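Local coordinates for conserved hypothetical protein NMB0706 (Neisseria meningitidis, PDB 1RV9) that is of unknown function but belongs to the family named for multi-copper polyphenol oxidoreductase laccases, which suggests, without proving, an enzymatic role, at residues V53-P57 against E58-R62; P166-S169 against A170-E174; V85-A89 against A90-G94. All blocks are in the same frame, centred on the assembly; numbering follows the deposited sequence.

Contact 1: residues V53-P57 against E58-R62; sequences VGDNP and EAVRR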
loop_
_atom_site.group_PDB
_atom_site.type_symbol
_atom_site.label_atom_id
_atom_site.label_comp_id
_atom_site.label_asym_id
_atom_site.label_seq_id
_atom_site.Cartn_x
_atom_site.Cartn_y
_atom_site.Cartn_z
ATOM N N VAL A 53 13.704 -8.417 -4.564
ATOM C CA VAL A 53 13.028 -9.601 -5.072
ATOM C C VAL A 53 13.792 -10.458 -6.081
ATOM O O VAL A 53 13.221 -11.376 -6.673
ATOM C CB VAL A 53 11.643 -9.223 -5.651
ATOM C CG1 VAL A 53 10.764 -8.641 -4.541
ATOM C CG2 VAL A 53 11.797 -8.199 -6.774
ATOM N N GLY A 54 15.077 -10.164 -6.268
ATOM C CA GLY A 54 15.895 -10.955 -7.178
ATOM C C GLY A 54 15.986 -10.517 -8.630
ATOM O O GLY A 54 16.526 -11.249 -9.465
ATOM N N ASP A 55 15.471 -9.331 -8.937
ATOM C CA ASP A 55 15.497 -8.807 -10.301
ATOM C C ASP A 55 16.858 -8.159 -10.571
ATOM O O ASP A 55 17.657 -7.978 -9.653
ATOM C CB ASP A 55 14.369 -7.778 -10.469
ATOM C CG ASP A 55 14.104 -7.409 -11.923
ATOM O OD1 ASP A 55 14.719 -8.008 -12.828
ATOM O OD2 ASP A 55 13.263 -6.514 -12.161
ATOM N N ASN A 56 17.125 -7.828 -11.831
ATOM C CA ASN A 56 18.384 -7.184 -12.194
ATOM C C ASN A 56 18.380 -5.775 -11.605
ATOM O O ASN A 56 17.467 -4.993 -11.864
ATOM C CB ASN A 56 18.527 -7.122 -13.719
ATOM C CG ASN A 56 19.780 -6.388 -14.162
ATOM O OD1 ASN A 56 19.844 -5.160 -14.120
ATOM N ND2 ASN A 56 20.790 -7.142 -14.584
ATOM N N PRO A 57 19.393 -5.440 -10.791
ATOM C CA PRO A 57 19.491 -4.117 -10.165
ATOM C C PRO A 57 19.394 -2.946 -11.144
ATOM O O PRO A 57 18.725 -1.949 -10.864
ATOM C CB PRO A 57 20.840 -4.177 -9.455
ATOM C CG PRO A 57 20.931 -5.620 -9.062
ATOM C CD PRO A 57 20.481 -6.318 -10.323
ATOM N N GLU A 58 20.060 -3.064 -12.289
ATOM C CA GLU A 58 20.025 -1.994 -13.280
ATOM C C GLU A 58 18.614 -1.804 -13.832
ATOM O O GLU A 58 18.186 -0.679 -14.087
ATOM C CB GLU A 58 20.986 -2.292 -14.433
ATOM C CG GLU A 58 20.912 -1.269 -15.555
ATOM C CD GLU A 58 21.714 -1.675 -16.772
ATOM O OE1 GLU A 58 22.962 -1.672 -16.698
ATOM O OE2 GLU A 58 21.092 -2.004 -17.806
ATOM N N ALA A 59 17.899 -2.910 -14.017
ATOM C CA ALA A 59 16.535 -2.856 -14.534
ATOM C C ALA A 59 15.631 -2.119 -13.552
ATOM O O ALA A 59 14.840 -1.263 -13.947
ATOM C CB ALA A 59 16.007 -4.265 -14.774
ATOM N N VAL A 60 15.748 -2.456 -12.271
ATOM C CA VAL A 60 14.934 -1.809 -11.245
ATOM C C VAL A 60 15.219 -0.312 -11.205
ATOM O O VAL A 60 14.304 0.498 -11.053
ATOM C CB VAL A 60 15.206 -2.403 -9.848
ATOM C CG1 VAL A 60 14.397 -1.648 -8.793
ATOM C CG2 VAL A 60 14.838 -3.877 -9.836
ATOM N N ARG A 61 16.489 0.054 -11.336
ATOM C CA ARG A 61 16.879 1.457 -11.323
ATOM C C ARG A 61 16.174 2.189 -12.461
ATOM O O ARG A 61 15.683 3.305 -12.289
ATOM C CB ARG A 61 18.395 1.585 -11.491
ATOM C CG ARG A 61 18.912 3.013 -11.511
ATOM C CD ARG A 61 19.957 3.176 -12.606
ATOM N NE ARG A 61 19.407 3.861 -13.772
ATOM C CZ ARG A 61 19.625 3.504 -15.034
ATOM N NH1 ARG A 61 20.384 2.453 -15.313
ATOM N NH2 ARG A 61 19.089 4.208 -16.025
ATOM N N ARG A 62 16.124 1.553 -13.627
ATOM C CA ARG A 62 15.476 2.155 -14.783
ATOM C C ARG A 62 13.967 2.275 -14.566
ATOM O O ARG A 62 13.365 3.291 -14.920
ATOM C CB ARG A 62 15.785 1.331 -16.035
ATOM C CG ARG A 62 17.282 1.217 -16.314
ATOM C CD ARG A 62 17.564 0.198 -17.403
ATOM N NE ARG A 62 17.077 0.633 -18.707
ATOM C CZ ARG A 62 16.635 -0.195 -19.648
ATOM N NH1 ARG A 62 16.614 -1.504 -19.426
ATOM N NH2 ARG A 62 16.220 0.282 -20.815
#

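Contact 2: residues P166-S169 against A170-E174; sequences PAIS and ADAFE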
loop_
_atom_site.group_PDB
_atom_site.type_symbol
_atom_site.label_atom_id
_atom_site.label_comp_id
_atom_site.label_asym_id
_atom_site.label_seq_id
_atom_site.Cartn_x
_atom_site.Cartn_y
_atom_site.Cartn_z
ATOM N N PRO A 166 -4.519 -1.635 -4.834
ATOM C CA PRO A 166 -4.652 -3.010 -5.322
ATOM C C PRO A 166 -3.997 -4.030 -4.398
ATOM O O PRO A 166 -2.809 -3.933 -4.104
ATOM C CB PRO A 166 -3.992 -2.949 -6.698
ATOM C CG PRO A 166 -2.927 -1.917 -6.510
ATOM C CD PRO A 166 -3.636 -0.843 -5.710
ATOM N N ALA A 167 -4.781 -5.001 -3.938
ATOM C CA ALA A 167 -4.273 -6.040 -3.050
ATOM C C ALA A 167 -4.900 -7.376 -3.416
ATOM O O ALA A 167 -5.720 -7.462 -4.333
ATOM C CB ALA A 167 -4.602 -5.697 -1.595
ATOM N N ILE A 168 -4.504 -8.421 -2.703
ATOM C CA ILE A 168 -5.064 -9.738 -2.953
ATOM C C ILE A 168 -6.452 -9.717 -2.316
ATOM O O ILE A 168 -6.613 -9.273 -1.174
ATOM C CB ILE A 168 -4.177 -10.843 -2.326
ATOM C CG1 ILE A 168 -4.760 -12.220 -2.640
ATOM C CG2 ILE A 168 -4.036 -10.621 -0.820
ATOM C CD1 ILE A 168 -3.829 -13.366 -2.296
ATOM N N SER A 169 -7.457 -10.166 -3.063
ATOM C CA SER A 169 -8.821 -10.161 -2.554
ATOM C C SER A 169 -9.135 -11.388 -1.708
ATOM O O SER A 169 -8.425 -12.391 -1.755
ATOM C CB SER A 169 -9.819 -10.065 -3.710
ATOM O OG SER A 169 -9.887 -11.283 -4.424
ATOM N N ALA A 170 -10.211 -11.292 -0.937
ATOM C CA ALA A 170 -10.639 -12.369 -0.055
ATOM C C ALA A 170 -10.653 -13.727 -0.748
ATOM O O ALA A 170 -10.142 -14.713 -0.211
ATOM C CB ALA A 170 -12.020 -12.052 0.502
ATOM N N ASP A 171 -11.228 -13.770 -1.943
ATOM C CA ASP A 171 -11.320 -15.012 -2.702
ATOM C C ASP A 171 -10.000 -15.749 -2.875
ATOM O O ASP A 171 -9.973 -16.979 -2.943
ATOM C CB ASP A 171 -11.916 -14.741 -4.083
ATOM C CG ASP A 171 -13.405 -14.499 -4.035
ATOM O OD1 ASP A 171 -14.133 -15.389 -3.546
ATOM O OD2 ASP A 171 -13.849 -13.423 -4.488
ATOM N N ALA A 172 -8.902 -15.004 -2.936
ATOM C CA ALA A 172 -7.596 -15.610 -3.143
ATOM C C ALA A 172 -6.666 -15.631 -1.938
ATOM O O ALA A 172 -5.630 -16.296 -1.973
ATOM C CB ALA A 172 -6.897 -14.917 -4.313
ATOM N N PHE A 173 -7.026 -14.920 -0.874
ATOM C CA PHE A 173 -6.174 -14.851 0.310
ATOM C C PHE A 173 -6.579 -15.844 1.394
ATOM O O PHE A 173 -7.394 -15.544 2.262
ATOM C CB PHE A 173 -6.179 -13.418 0.856
ATOM C CG PHE A 173 -5.133 -13.152 1.910
ATOM C CD1 PHE A 173 -3.916 -13.825 1.895
ATOM C CD2 PHE A 173 -5.357 -12.198 2.899
ATOM C CE1 PHE A 173 -2.935 -13.549 2.854
ATOM C CE2 PHE A 173 -4.384 -11.914 3.859
ATOM C CZ PHE A 173 -3.172 -12.591 3.836
ATOM N N GLU A 174 -5.995 -17.035 1.331
ATOM C CA GLU A 174 -6.286 -18.089 2.292
ATOM C C GLU A 174 -5.269 -18.070 3.429
ATOM O O GLU A 174 -4.061 -18.107 3.188
ATOM C CB GLU A 174 -6.261 -19.440 1.580
ATOM C CG GLU A 174 -6.643 -20.619 2.441
ATOM C CD GLU A 174 -6.588 -21.918 1.668
ATOM O OE1 GLU A 174 -7.353 -22.062 0.690
ATOM O OE2 GLU A 174 -5.774 -22.791 2.032
#

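Contact 3: residues V85-A89 against A90-G94; sequences VVVNA and AEALG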
loop_
_atom_site.group_PDB
_atom_site.type_symbol
_atom_site.label_atom_id
_atom_site.label_comp_id
_atom_site.label_asym_id
_atom_site.label_seq_id
_atom_site.Cartn_x
_atom_site.Cartn_y
_atom_site.Cartn_z
ATOM N N VAL A 85 6.279 0.862 11.782
ATOM C CA VAL A 85 7.069 2.087 11.852
ATOM C C VAL A 85 6.766 3.084 10.741
ATOM O O VAL A 85 6.763 2.740 9.557
ATOM C CB VAL A 85 8.583 1.760 11.839
ATOM C CG1 VAL A 85 9.412 3.039 11.922
ATOM C CG2 VAL A 85 8.913 0.846 13.007
ATOM N N VAL A 86 6.521 4.324 11.153
ATOM C CA VAL A 86 6.210 5.422 10.243
ATOM C C VAL A 86 7.342 6.442 10.293
ATOM O O VAL A 86 7.834 6.779 11.371
ATOM C CB VAL A 86 4.909 6.141 10.670
ATOM C CG1 VAL A 86 4.538 7.203 9.645
ATOM C CG2 VAL A 86 3.787 5.133 10.852
ATOM N N VAL A 87 7.759 6.927 9.128
ATOM C CA VAL A 87 8.818 7.926 9.053
ATOM C C VAL A 87 8.354 9.128 8.244
ATOM O O VAL A 87 7.326 9.072 7.570
ATOM C CB VAL A 87 10.085 7.370 8.370
ATOM C CG1 VAL A 87 10.633 6.198 9.164
ATOM C CG2 VAL A 87 9.770 6.948 6.936
ATOM N N ASN A 88 9.101 10.225 8.329
ATOM C CA ASN A 88 8.776 11.407 7.538
ATOM C C ASN A 88 9.421 11.141 6.185
ATOM O O ASN A 88 10.630 10.923 6.102
ATOM C CB ASN A 88 9.369 12.674 8.161
ATOM C CG ASN A 88 8.609 13.128 9.389
ATOM O OD1 ASN A 88 7.386 13.001 9.457
ATOM N ND2 ASN A 88 9.326 13.680 10.361
ATOM N N ALA A 89 8.617 11.142 5.127
ATOM C CA ALA A 89 9.135 10.861 3.794
ATOM C C ALA A 89 10.287 11.769 3.396
ATOM O O ALA A 89 11.237 11.320 2.751
ATOM C CB ALA A 89 8.013 10.956 2.764
ATOM N N ALA A 90 10.210 13.037 3.789
ATOM C CA ALA A 90 11.249 14.007 3.456
ATOM C C ALA A 90 12.596 13.652 4.079
ATOM O O ALA A 90 13.641 14.092 3.598
ATOM C CB ALA A 90 10.816 15.406 3.899
ATOM N N GLU A 91 12.575 12.851 5.141
ATOM C CA GLU A 91 13.804 12.448 5.823
ATOM C C GLU A 91 14.257 11.049 5.408
ATOM O O GLU A 91 15.353 10.613 5.770
ATOM C CB GLU A 91 13.602 12.459 7.340
ATOM C CG GLU A 91 13.158 13.783 7.929
ATOM C CD GLU A 91 13.004 13.714 9.438
ATOM O OE1 GLU A 91 12.222 12.870 9.923
ATOM O OE2 GLU A 91 13.668 14.503 10.143
ATOM N N ALA A 92 13.420 10.349 4.653
ATOM C CA ALA A 92 13.736 8.994 4.214
ATOM C C ALA A 92 14.557 8.904 2.933
ATOM O O ALA A 92 14.858 7.806 2.464
ATOM C CB ALA A 92 12.431 8.204 4.057
ATOM N N LEU A 93 14.925 10.054 2.376
ATOM C CA LEU A 93 15.685 10.091 1.129
ATOM C C LEU A 93 17.207 9.976 1.221
ATOM O O LEU A 93 17.845 9.499 0.296
ATOM C CB LEU A 93 15.331 11.357 0.348
ATOM C CG LEU A 93 13.840 11.584 0.100
ATOM C CD1 LEU A 93 13.659 12.889 -0.662
ATOM C CD2 LEU A 93 13.238 10.424 -0.688
ATOM N N GLY A 94 17.795 10.383 2.331
ATOM C CA GLY A 94 19.245 10.310 2.433
ATOM C C GLY A 94 19.750 9.018 3.061
ATOM O O GLY A 94 20.831 8.997 3.659
HETATM O O HOH W 1 11.620 10.124 9.723
#

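Contact 1: residues V53-P57 against E58-R62
D55 lays its side chain against V60: OD2 lies 3.9 Å from V60 CG2, and D55 CB comes up to the same methyl, the two side chains crossing at a slant. The polar end of the aspartate is tied down on both oxygens. OD1 takes the backbone N-H of N56, whose nitrogen stands above the carboxylate plane at 2.6 Å from OD1, while OD2 accepts from S40 OG and N48 ND2 earlier in the same loop. N56 follows as the N-cap of the helix. Its CG stands anti to its own backbone N (chi1 177°), which places the amide beside the carbonyl carbon and lets OD1 reach N-H groups of the first turn that have no carbonyl of a preceding turn to bind. The bond from A59 N to N56 OD1 is 3.0 Å long, lies in the carbonyl plane and uses a lone pair; the one from E58 N to the same OD1 is shorter but weak, bent to 115°. The backbone of N56 works too: its O accepts V60 N at 3.1 Å with a nearly straight N-H (163°), and V60 CG2 rests 3.5 Å from that N56 O. P57, the first helical residue, points away overall, although its CB still lies against E58 N, and it has no N-H to satisfy. Its carbonyl carries the helix on, P57 O receiving R61 N at 3.0 Å. R61 directs its guanidinium away from the cap to a salt bridge with E65, one turn further on. The whole is a classic asparagine N-cap at the surface, where the loop that follows strand 28-33 turns into helix 57-71; D55 touches Y44 of that loop, and V60 packs on N48.

Contact 2: residues P166-S169 against A170-E174
I168 reaches over the turn that follows it and touches both A172 and F173. Its CG1 stands anti to the backbone N (chi1 -178°) and the chain runs on extended, which brings CD1 to 3.5 Å from A172 O, while CG1 packs against A172 CB at 3.8 Å. The other branch, CG2, is held between the backbone N and carbonyl carbon of I168 and meets F173 CG at 3.9 Å. The two side chains run nearly perpendicular to each other. S169 opens a beta turn of type I/III character: S169 O accepts A172 N at 2.9 Å, with the donor 46° out of the carbonyl plane, and A170 and D171 have helical backbone angles. With chi1 at 73° the S169 hydroxyl lies between its own backbone N and carbonyl carbon, beside the start of the turn, OG being 3.5 Å from A170 N. The chemistry is divided: S169 O accepts A172 N and, weakly, F173 N, which also donates to A170 O, in a tight turn just before strand 174-175, whereas I168 makes van der Waals contacts, mostly with carbon. I168 and F173 both pack on L206 of helix 206-217, leaving the acidic D171 on the exposed side.

Contact 3: residues V85-A89 against A90-G94
E91 N donates to N88 O at 2.9 Å and A92 N to A89 O at 3.1 Å, two short backbone bonds that form the tight part of this turn; in each the donor stands well above the carbonyl plane. The alanines A89 and A92 are buried: A89 packs onto S102, V109 and A76, and A92 meets P97. Looser is the touch of V87 CG2 on A92 CB, at 4.1 Å. The exposed side belongs to N88 and E91, which run alongside each other in the same direction, as both first torsions put CG anti to the carbonyl carbon (chi1 -75° in N88, -57° in E91). There N88 ND2 donates to E91 OE1 at 3.0 Å, approaching from above the carboxylate plane, and the flat groups are turned 45° to one another. A water bridges the pair a second time, accepting from N88 N at 2.9 Å and donating to E91 OE1 at 2.8 Å. One carboxylate oxygen therefore binds both the amide and the water, tying the end of strand 86-88 to the turn after it; these neutral donors would probably favour the ionised form of E91.

Overall arrangement
Along the chain the order is contact 1, contact 3, contact 2, and none touches another. Contacts 1 and 3 have centres about 22 Å apart, contacts 1 and 2 about 27 Å, and contacts 2 and 3 about 29 Å; contacts 2 and 3 lie on opposite sides of the chain's centre. Contact 1 opens helix 57-71. Contact 3 spans the end of strand 86-88, an outermost strand of the six-stranded mixed sheet, and the turn after it, and contact 2 follows strand 160-164 of that same sheet, leading into the three-stranded antiparallel sheet at 174-175. All three are thus local turns or helix starts at the ends of regular elements of a single alpha-beta-beta-alpha chain, contacts 1 and 2 at the surface and contact 3 partly buried.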